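Local coordinates for protein HAD superfamily hydrolase (PDB 6NQ4) that probably acts as a phosphatase of the haloacid dehalogenase-like family, a hydrolase whose core domain here holds a sodium ion, at residues Y153-E158 / R191-A196; F177-P182 / A198-Y203. All blocks are in the same frame, centred on the assembly; numbering follows the deposited sequence.

Contact 1: Y153-E158 / R191-A196; sequences YDDEVE and RLIWCA. With EDO (1,2-ethanediol), chain F.
A side-on salt bridge joins a surface turn to the second strand of a beta hairpin: Arg191 grips the carboxylate of Glu156 with two nitrogens, one for each oxygen. Its NE donates to Glu156 OE1 at 3.0 Å, on the syn lone pair, but the bond is bent, with an N-H...O angle of 138°. The other, from Arg191 NH2 to Glu156 OE2, also measures 3.0 Å and is straighter at 153°. Because carboxylate and guanidinium planes lie 41° apart, the fork is twisted rather than flat. The bend of the glutamate chain at chi2 turns its carboxylate across the arginine. Long, flexible, charged residues suit this surface position, and the charges are shared further: Arg188 also pairs with Glu156 OE2 and Asp155 OD1, while Glu51 takes Arg191 NH2.

Beside the ion pair, Ile193 supplies the apolar surface. Its CG2 methyl presses on the carboxylate carbon of Asp155, CG to CG2 3.5 Å, and its CD1 lies near Glu156 OE1. Strand 191-194 pairs antiparallel with 185-188, whereas the turn follows strand 146-149 of the parallel five-stranded sheet, in what is consistent with the cap domain of a HAD phosphatase. An Asx turn shapes it: Asp154 OD1 accepts from Glu156 N, and Asp154 O receives the backbone N-H groups of Val157 and Glu158.

A 1,2-ethanediol molecule, probably from the crystallisation liquor, bridges the backbones further along. Trp194 N donates almost straight to its O2 at 2.9 Å, while its O1 donates to Glu158 O at 2.7 Å. The indole of Trp194 flanks the diol, its CD1 3.3 Å from O2. A water lies 2.8 Å from Trp194 O and makes at best a weak, longer contact with Asp155 OD2.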
ATOM      1  N   TYR A 153      -2.025   0.706 -17.542  1.00 18.34           N
ATOM      2  CA  TYR A 153      -2.526   1.870 -18.281  1.00 19.02           C
ATOM      3  C   TYR A 153      -4.042   1.993 -18.191  1.00 21.37           C
ATOM      4  O   TYR A 153      -4.577   3.098 -18.025  1.00 23.37           O
ATOM      5  CB  TYR A 153      -2.097   1.823 -19.749  1.00 19.34           C
ATOM      6  CG  TYR A 153      -0.616   2.015 -19.942  1.00 20.18           C
ATOM      7  CD1 TYR A 153      -0.002   3.209 -19.574  1.00 20.06           C
ATOM      8  CD2 TYR A 153       0.179   1.003 -20.482  1.00 21.83           C
ATOM      9  CE1 TYR A 153       1.362   3.394 -19.739  1.00 19.34           C
ATOM     10  CE2 TYR A 153       1.536   1.174 -20.642  1.00 20.25           C
ATOM     11  CZ  TYR A 153       2.131   2.370 -20.269  1.00 19.51           C
ATOM     12  OH  TYR A 153       3.487   2.518 -20.447  1.00 21.50           O
ATOM     13  N   ASP A 154      -4.761   0.879 -18.327  1.00 21.41           N
ATOM     14  CA  ASP A 154      -6.221   0.880 -18.189  1.00 23.58           C
ATOM     15  C   ASP A 154      -6.590  -0.386 -17.421  1.00 22.44           C
ATOM     16  O   ASP A 154      -6.835  -1.448 -18.010  1.00 23.48           O
ATOM     17  CB  ASP A 154      -6.932   0.954 -19.531  1.00 26.82           C
ATOM     18  CG  ASP A 154      -8.453   0.981 -19.375  1.00 31.70           C
ATOM     19  OD1 ASP A 154      -8.951   0.765 -18.244  1.00 32.84           O
ATOM     20  OD2 ASP A 154      -9.158   1.233 -20.369  1.00 35.19           O
ATOM     21  N   ASP A 155      -6.656  -0.256 -16.104  1.00 22.40           N
ATOM     22  CA  ASP A 155      -6.798  -1.423 -15.248  1.00 23.51           C
ATOM     23  C   ASP A 155      -8.215  -1.967 -15.188  1.00 25.91           C
ATOM     24  O   ASP A 155      -8.448  -2.974 -14.511  1.00 27.43           O
ATOM     25  CB  ASP A 155      -6.238  -1.144 -13.848  1.00 23.88           C
ATOM     26  CG  ASP A 155      -7.015  -0.080 -13.082  1.00 25.07           C
ATOM     27  OD1 ASP A 155      -8.135   0.323 -13.489  1.00 25.19           O
ATOM     28  OD2 ASP A 155      -6.478   0.352 -12.036  1.00 26.57           O
ATOM     29  N   GLU A 156      -9.173  -1.335 -15.863  1.00 24.48           N
ATOM     30  CA  GLU A 156     -10.505  -1.921 -15.918  1.00 27.04           C
ATOM     31  C   GLU A 156     -10.654  -2.929 -17.043  1.00 29.03           C
ATOM     32  O   GLU A 156     -11.599  -3.722 -17.019  1.00 31.11           O
ATOM     33  CB  GLU A 156     -11.586  -0.835 -16.012  1.00 29.51           C
ATOM     34  CG  GLU A 156     -11.723   0.028 -14.756  1.00 31.63           C
ATOM     35  CD  GLU A 156     -12.496  -0.645 -13.615  1.00 33.64           C
ATOM     36  OE1 GLU A 156     -12.967  -1.797 -13.772  1.00 35.23           O
ATOM     37  OE2 GLU A 156     -12.648  -0.008 -12.547  1.00 34.04           O
ATOM     38  N   VAL A 157      -9.741  -2.943 -18.012  1.00 29.65           N
ATOM     39  CA  VAL A 157      -9.861  -3.864 -19.140  1.00 31.03           C
ATOM     40  C   VAL A 157      -8.615  -4.696 -19.392  1.00 30.81           C
ATOM     41  O   VAL A 157      -8.707  -5.747 -20.053  1.00 33.84           O
ATOM     42  CB  VAL A 157     -10.292  -3.140 -20.436  1.00 35.78           C
ATOM     43  CG1 VAL A 157     -11.511  -2.273 -20.192  1.00 37.21           C
ATOM     44  CG2 VAL A 157      -9.146  -2.325 -20.997  1.00 37.63           C
ATOM     45  N   GLU A 158      -7.441  -4.294 -18.919  1.00 27.23           N
ATOM     46  CA  GLU A 158      -6.195  -4.971 -19.241  1.00 26.60           C
ATOM     47  C   GLU A 158      -5.842  -5.990 -18.169  1.00 26.67           C
ATOM     48  O   GLU A 158      -6.317  -5.927 -17.033  1.00 26.69           O
ATOM     49  CB  GLU A 158      -5.065  -3.943 -19.360  1.00 25.92           C
ATOM     50  CG  GLU A 158      -5.277  -2.978 -20.522  1.00 27.70           C
ATOM     51  CD  GLU A 158      -4.323  -1.798 -20.514  1.00 28.07           C
ATOM     52  OE1 GLU A 158      -3.599  -1.586 -19.504  1.00 25.02           O
ATOM     53  OE2 GLU A 158      -4.317  -1.064 -21.537  1.00 31.58           O
ATOM     54  N   ARG A 191     -15.304  -5.587  -7.704  1.00 20.08           N
ATOM     55  CA  ARG A 191     -14.339  -6.082  -8.675  1.00 18.80           C
ATOM     56  C   ARG A 191     -12.969  -6.303  -8.028  1.00 17.62           C
ATOM     57  O   ARG A 191     -12.639  -5.714  -6.989  1.00 19.36           O
ATOM     58  CB  ARG A 191     -14.210  -5.083  -9.837  1.00 20.46           C
ATOM     59  CG  ARG A 191     -15.483  -4.975 -10.685  1.00 24.11           C
ATOM     60  CD  ARG A 191     -15.369  -4.057 -11.921  1.00 26.34           C
ATOM     61  NE  ARG A 191     -14.866  -2.713 -11.611  1.00 29.23           N
ATOM     62  CZ  ARG A 191     -15.540  -1.779 -10.946  1.00 33.73           C
ATOM     63  NH1 ARG A 191     -16.770  -2.015 -10.499  1.00 36.68           N
ATOM     64  NH2 ARG A 191     -14.975  -0.601 -10.719  1.00 35.05           N
ATOM     65  N   LEU A 192     -12.164  -7.160  -8.660  1.00 18.54           N
ATOM     66  CA  LEU A 192     -10.733  -7.277  -8.379  1.00 18.35           C
ATOM     67  C   LEU A 192      -9.966  -6.696  -9.558  1.00 18.71           C
ATOM     68  O   LEU A 192     -10.278  -7.005 -10.720  1.00 20.47           O
ATOM     69  CB  LEU A 192     -10.318  -8.733  -8.131  1.00 19.25           C
ATOM     70  CG  LEU A 192     -10.821  -9.303  -6.801  1.00 20.35           C
ATOM     71  CD1 LEU A 192     -10.750 -10.823  -6.772  1.00 21.13           C
ATOM     72  CD2 LEU A 192      -9.991  -8.715  -5.687  1.00 21.62           C
ATOM     73  N   ILE A 193      -8.991  -5.839  -9.257  1.00 17.18           N
ATOM     74  CA  ILE A 193      -8.265  -5.050 -10.241  1.00 17.41           C
ATOM     75  C   ILE A 193      -6.779  -5.362 -10.113  1.00 15.55           C
ATOM     76  O   ILE A 193      -6.231  -5.356  -9.004  1.00 16.24           O
ATOM     77  CB  ILE A 193      -8.507  -3.554  -9.966  1.00 18.01           C
ATOM     78  CG1 ILE A 193     -10.008  -3.228  -9.966  1.00 20.67           C
ATOM     79  CG2 ILE A 193      -7.753  -2.694 -10.952  1.00 18.64           C
ATOM     80  CD1 ILE A 193     -10.678  -3.420 -11.304  1.00 21.92           C
ATOM     81  N   TRP A 194      -6.113  -5.558 -11.252  1.00 16.24           N
ATOM     82  CA  TRP A 194      -4.679  -5.814 -11.243  1.00 16.60           C
ATOM     83  C   TRP A 194      -3.914  -4.542 -10.892  1.00 17.08           C
ATOM     84  O   TRP A 194      -4.276  -3.449 -11.338  1.00 18.57           O
ATOM     85  CB  TRP A 194      -4.226  -6.284 -12.625  1.00 18.10           C
ATOM     86  CG  TRP A 194      -4.769  -7.624 -12.987  1.00 20.18           C
ATOM     87  CD1 TRP A 194      -5.729  -7.894 -13.921  1.00 21.71           C
ATOM     88  CD2 TRP A 194      -4.393  -8.878 -12.417  1.00 22.42           C
ATOM     89  NE1 TRP A 194      -5.984  -9.242 -13.955  1.00 23.42           N
ATOM     90  CE2 TRP A 194      -5.165  -9.875 -13.056  1.00 23.26           C
ATOM     91  CE3 TRP A 194      -3.484  -9.257 -11.430  1.00 22.71           C
ATOM     92  CZ2 TRP A 194      -5.061 -11.232 -12.729  1.00 25.36           C
ATOM     93  CZ3 TRP A 194      -3.379 -10.606 -11.109  1.00 25.10           C
ATOM     94  CH2 TRP A 194      -4.159 -11.578 -11.760  1.00 25.49           C
ATOM     95  N   CYS A 195      -2.838  -4.695 -10.122  1.00 16.45           N
ATOM     96  CA  CYS A 195      -2.026  -3.574  -9.663  1.00 16.08           C
ATOM     97  C   CYS A 195      -0.598  -3.688 -10.184  1.00 15.64           C
ATOM     98  O   CYS A 195      -0.198  -4.684 -10.792  1.00 17.07           O
ATOM     99  CB  CYS A 195      -1.982  -3.542  -8.139  1.00 17.30           C
ATOM    100  SG  CYS A 195      -3.559  -3.285  -7.344  1.00 18.83           S
ATOM    101  N   ALA A 196       0.198  -2.659  -9.879  1.00 15.91           N
ATOM    102  CA  ALA A 196       1.582  -2.601 -10.338  1.00 15.85           C
ATOM    103  C   ALA A 196       2.375  -3.822  -9.902  1.00 15.70           C
ATOM    104  O   ALA A 196       3.274  -4.265 -10.624  1.00 17.15           O
ATOM    105  CB  ALA A 196       2.251  -1.344  -9.793  1.00 15.88           C
TER
HETATM  106  C1  EDO F 304      -9.440  -5.993 -15.246  1.00 28.38           C
HETATM  107  O1  EDO F 304      -8.663  -6.892 -16.048  1.00 30.10           O
HETATM  108  C2  EDO F 304      -8.909  -6.032 -13.818  1.00 27.61           C
HETATM  109  O2  EDO F 304      -7.686  -5.261 -13.706  1.00 25.48           O
HETATM  110  O   HOH W   1      -3.407  -0.909 -11.995  1.00 22.46           O

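Contact 2: F177-P182 / A198-Y203. With EDO (1,2-ethanediol), chain C.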
ATOM      1  N   PHE A 177      13.354  -1.323 -12.721  1.00 17.31           N
ATOM      2  CA  PHE A 177      11.891  -1.242 -12.695  1.00 15.09           C
ATOM      3  C   PHE A 177      11.461  -0.872 -11.280  1.00 16.57           C
ATOM      4  O   PHE A 177      11.493  -1.716 -10.384  1.00 18.17           O
ATOM      5  CB  PHE A 177      11.339  -2.614 -13.093  1.00 17.70           C
ATOM      6  CG  PHE A 177       9.837  -2.696 -13.314  1.00 18.24           C
ATOM      7  CD1 PHE A 177       8.945  -2.770 -12.246  1.00 19.92           C
ATOM      8  CD2 PHE A 177       9.333  -2.828 -14.604  1.00 19.77           C
ATOM      9  CE1 PHE A 177       7.568  -2.922 -12.465  1.00 21.17           C
ATOM     10  CE2 PHE A 177       7.966  -2.971 -14.831  1.00 21.77           C
ATOM     11  CZ  PHE A 177       7.085  -3.018 -13.761  1.00 21.13           C
ATOM     12  N   ILE A 178      11.065   0.383 -11.065  1.00 15.48           N
ATOM     13  CA  ILE A 178      10.546   0.815  -9.767  1.00 14.48           C
ATOM     14  C   ILE A 178       9.056   0.485  -9.719  1.00 15.88           C
ATOM     15  O   ILE A 178       8.294   0.887 -10.606  1.00 16.99           O
ATOM     16  CB  ILE A 178      10.778   2.318  -9.549  1.00 15.33           C
ATOM     17  CG1 ILE A 178      12.260   2.618  -9.417  1.00 16.07           C
ATOM     18  CG2 ILE A 178      10.057   2.806  -8.320  1.00 16.76           C
ATOM     19  CD1 ILE A 178      12.580   4.103  -9.474  1.00 16.14           C
ATOM     20  N   CYS A 179       8.642  -0.266  -8.699  1.00 14.84           N
ATOM     21  CA  CYS A 179       7.241  -0.631  -8.511  1.00 15.79           C
ATOM     22  C   CYS A 179       6.674   0.242  -7.401  1.00 15.39           C
ATOM     23  O   CYS A 179       7.110   0.133  -6.246  1.00 17.04           O
ATOM     24  CB  CYS A 179       7.118  -2.104  -8.119  1.00 17.16           C
ATOM     25  SG  CYS A 179       5.419  -2.601  -7.701  1.00 18.66           S
ATOM     26  N   ALA A 180       5.687   1.081  -7.740  1.00 14.29           N
ATOM     27  CA  ALA A 180       5.113   2.007  -6.762  1.00 14.48           C
ATOM     28  C   ALA A 180       3.983   1.404  -5.929  1.00 14.98           C
ATOM     29  O   ALA A 180       3.491   2.069  -5.007  1.00 16.21           O
ATOM     30  CB  ALA A 180       4.610   3.290  -7.443  1.00 16.79           C
ATOM     31  N   ASN A 181       3.549   0.174  -6.225  1.00 14.92           N
ATOM     32  CA  ASN A 181       2.480  -0.474  -5.465  1.00 14.84           C
ATOM     33  C   ASN A 181       2.743  -1.974  -5.476  1.00 14.80           C
ATOM     34  O   ASN A 181       2.443  -2.655  -6.467  1.00 16.05           O
ATOM     35  CB  ASN A 181       1.112  -0.162  -6.064  1.00 14.98           C
ATOM     36  CG  ASN A 181      -0.003  -0.923  -5.388  1.00 15.45           C
ATOM     37  OD1 ASN A 181       0.216  -1.619  -4.383  1.00 16.21           O
ATOM     38  ND2 ASN A 181      -1.222  -0.796  -5.932  1.00 16.85           N
ATOM     39  N   PRO A 182       3.252  -2.533  -4.371  1.00 15.92           N
ATOM     40  CA  PRO A 182       3.540  -3.976  -4.307  1.00 16.47           C
ATOM     41  C   PRO A 182       2.330  -4.895  -4.419  1.00 16.48           C
ATOM     42  O   PRO A 182       2.542  -6.093  -4.651  1.00 18.52           O
ATOM     43  CB  PRO A 182       4.185  -4.138  -2.914  1.00 18.20           C
ATOM     44  CG  PRO A 182       4.684  -2.810  -2.554  1.00 18.98           C
ATOM     45  CD  PRO A 182       3.760  -1.816  -3.188  1.00 17.30           C
ATOM     46  N   ALA A 198       1.595  -6.876  -9.784  1.00 16.42           N
ATOM     47  CA  ALA A 198       1.476  -7.985 -10.725  1.00 17.37           C
ATOM     48  C   ALA A 198       2.489  -7.849 -11.852  1.00 16.83           C
ATOM     49  O   ALA A 198       3.098  -8.841 -12.277  1.00 18.08           O
ATOM     50  CB  ALA A 198       0.061  -8.000 -11.288  1.00 18.22           C
ATOM     51  N   LEU A 199       2.689  -6.626 -12.349  1.00 15.83           N
ATOM     52  CA  LEU A 199       3.676  -6.402 -13.402  1.00 15.90           C
ATOM     53  C   LEU A 199       5.097  -6.522 -12.866  1.00 16.19           C
ATOM     54  O   LEU A 199       5.968  -7.085 -13.532  1.00 16.46           O
ATOM     55  CB  LEU A 199       3.449  -5.039 -14.055  1.00 16.05           C
ATOM     56  CG  LEU A 199       2.080  -4.810 -14.686  1.00 17.06           C
ATOM     57  CD1 LEU A 199       2.033  -3.467 -15.434  1.00 18.93           C
ATOM     58  CD2 LEU A 199       1.686  -5.940 -15.623  1.00 19.91           C
ATOM     59  N   ALA A 200       5.333  -6.056 -11.632  1.00 16.02           N
ATOM     60  CA  ALA A 200       6.641  -6.239 -11.009  1.00 17.24           C
ATOM     61  C   ALA A 200       6.964  -7.715 -10.833  1.00 17.20           C
ATOM     62  O   ALA A 200       8.103  -8.132 -11.060  1.00 17.97           O
ATOM     63  CB  ALA A 200       6.683  -5.522  -9.662  1.00 17.70           C
ATOM     64  N   ARG A 201       5.970  -8.527 -10.440  1.00 17.62           N
ATOM     65  CA  ARG A 201       6.221  -9.952 -10.252  1.00 19.89           C
ATOM     66  C   ARG A 201       6.611 -10.598 -11.571  1.00 19.47           C
ATOM     67  O   ARG A 201       7.547 -11.406 -11.626  1.00 20.84           O
ATOM     68  CB  ARG A 201       4.984 -10.643  -9.665  1.00 23.37           C
ATOM     69  CG  ARG A 201       5.215 -12.137  -9.396  1.00 26.78           C
ATOM     70  CD  ARG A 201       4.105 -12.751  -8.572  1.00 31.63           C
ATOM     71  NE  ARG A 201       4.057 -12.245  -7.199  1.00 35.64           N
ATOM     72  CZ  ARG A 201       3.128 -12.601  -6.314  1.00 38.51           C
ATOM     73  NH1 ARG A 201       2.179 -13.458  -6.667  1.00 39.88           N
ATOM     74  NH2 ARG A 201       3.138 -12.104  -5.084  1.00 39.94           N
ATOM     75  N   GLU A 202       5.915 -10.231 -12.651  1.00 19.19           N
ATOM     76  CA  GLU A 202       6.260 -10.766 -13.964  1.00 21.22           C
ATOM     77  C   GLU A 202       7.646 -10.308 -14.396  1.00 19.52           C
ATOM     78  O   GLU A 202       8.424 -11.096 -14.953  1.00 20.76           O
ATOM     79  CB  GLU A 202       5.220 -10.322 -14.992  1.00 26.26           C
ATOM     80  CG  GLU A 202       3.873 -11.005 -14.833  1.00 34.60           C
ATOM     81  CD  GLU A 202       3.999 -12.514 -14.934  1.00 43.45           C
ATOM     82  OE1 GLU A 202       4.780 -12.999 -15.786  1.00 47.32           O
ATOM     83  OE2 GLU A 202       3.341 -13.210 -14.138  1.00 47.21           O
ATOM     84  N   TYR A 203       7.988  -9.049 -14.123  1.00 18.07           N
ATOM     85  CA  TYR A 203       9.307  -8.561 -14.498  1.00 18.62           C
ATOM     86  C   TYR A 203      10.396  -9.315 -13.753  1.00 19.12           C
ATOM     87  O   TYR A 203      11.403  -9.710 -14.346  1.00 19.15           O
ATOM     88  CB  TYR A 203       9.397  -7.064 -14.220  1.00 17.66           C
ATOM     89  CG  TYR A 203      10.516  -6.345 -14.960  1.00 16.21           C
ATOM     90  CD1 TYR A 203      10.458  -6.162 -16.341  1.00 19.30           C
ATOM     91  CD2 TYR A 203      11.621  -5.816 -14.281  1.00 17.04           C
ATOM     92  CE1 TYR A 203      11.455  -5.483 -17.030  1.00 19.63           C
ATOM     93  CE2 TYR A 203      12.635  -5.138 -14.972  1.00 17.49           C
ATOM     94  CZ  TYR A 203      12.538  -4.972 -16.347  1.00 18.42           C
ATOM     95  OH  TYR A 203      13.511  -4.289 -17.036  1.00 19.86           O
TER
HETATM   96  C1  EDO C 301      -4.700   0.823  -3.983  1.00 26.14           C
HETATM   97  O1  EDO C 301      -4.447   1.190  -5.350  1.00 30.25           O
HETATM   98  C2  EDO C 301      -3.601  -0.120  -3.500  1.00 23.76           C
HETATM   99  O2  EDO C 301      -3.597  -1.362  -4.242  1.00 19.49           O
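With chi1 at -172°, Phe177 holds its ring anti to the backbone N and reaches from its strand to the helix, where Tyr203, likewise extended at chi1 -161°, meets it in an offset stack. The centroids are 4.7 Å apart and the planes tilted by 26°. Phe177 CD2 sits over the centre of the tyrosine ring, 3.7 Å above its plane, while Tyr203 CB lies over one face of the phenylalanine ring, toward its rim. The aliphatic root of Phe177 takes part as well: CB approaches Tyr203 CE2 to 3.4 Å. A broad, wholly apolar ring suits Phe177, which is buried; tyrosine adds a hydroxyl that hydrogen-bonds to Leu175 O, just before the strand, so its polar end is satisfied.

The far end of the phenylalanine ring runs on beneath the helix backbone. Its CE1 is 3.7 Å from Ala200 CA, an approach open to it because alanine carries nothing beyond CB, and its CZ touches Leu199 CB at 4.2 Å. Two residues along the strand, Cys179 sets its sulfur against the methyl of Ala200, SG to CB 3.7 Å. Small side chains thus serve where strand and helix come nearest. At the loop end, Asn181 ND2 donates to O2 of a 1,2-ethanediol molecule, which is also hydrogen-bonded to Asp183 OD2.

The strand and helix axes approach to 9.0 Å, running largely antiparallel. Strand 177-179 lies within the parallel five-stranded sheet, between 146-149 and 210-212; with helix 196-205 and strand 210-212 it forms a beta-alpha-beta crossover, a hairpin being inserted before the helix. The helix packs on the same side as helix 164-172, whose Leu167 touches Phe177 and whose Leu170 and Arg171 touch Tyr203; helix 104-114 receives Ile178 instead.

The two contacts lie about 13 Å apart, centre to centre, and their segments alternate along the chain: 153-158, 177-182, 191-196, then 198-203. Both belong to the part built on the five-stranded sheet, inserted between strands 100-103 and 241-245 of the six-stranded sheet, consistent with a C2-type cap on a Rossmann-like HAD core that carries the sodium site. Contact 1, at the surface, ties the hairpin to a loop; contact 2, buried, packs the crossover helix on the sheet. They touch where Ala196, at the start of the helix, packs its CB 3.6 Å from Asn181 O, in the loop after strand 177-179. In relatives, such caps generally help select the substrate.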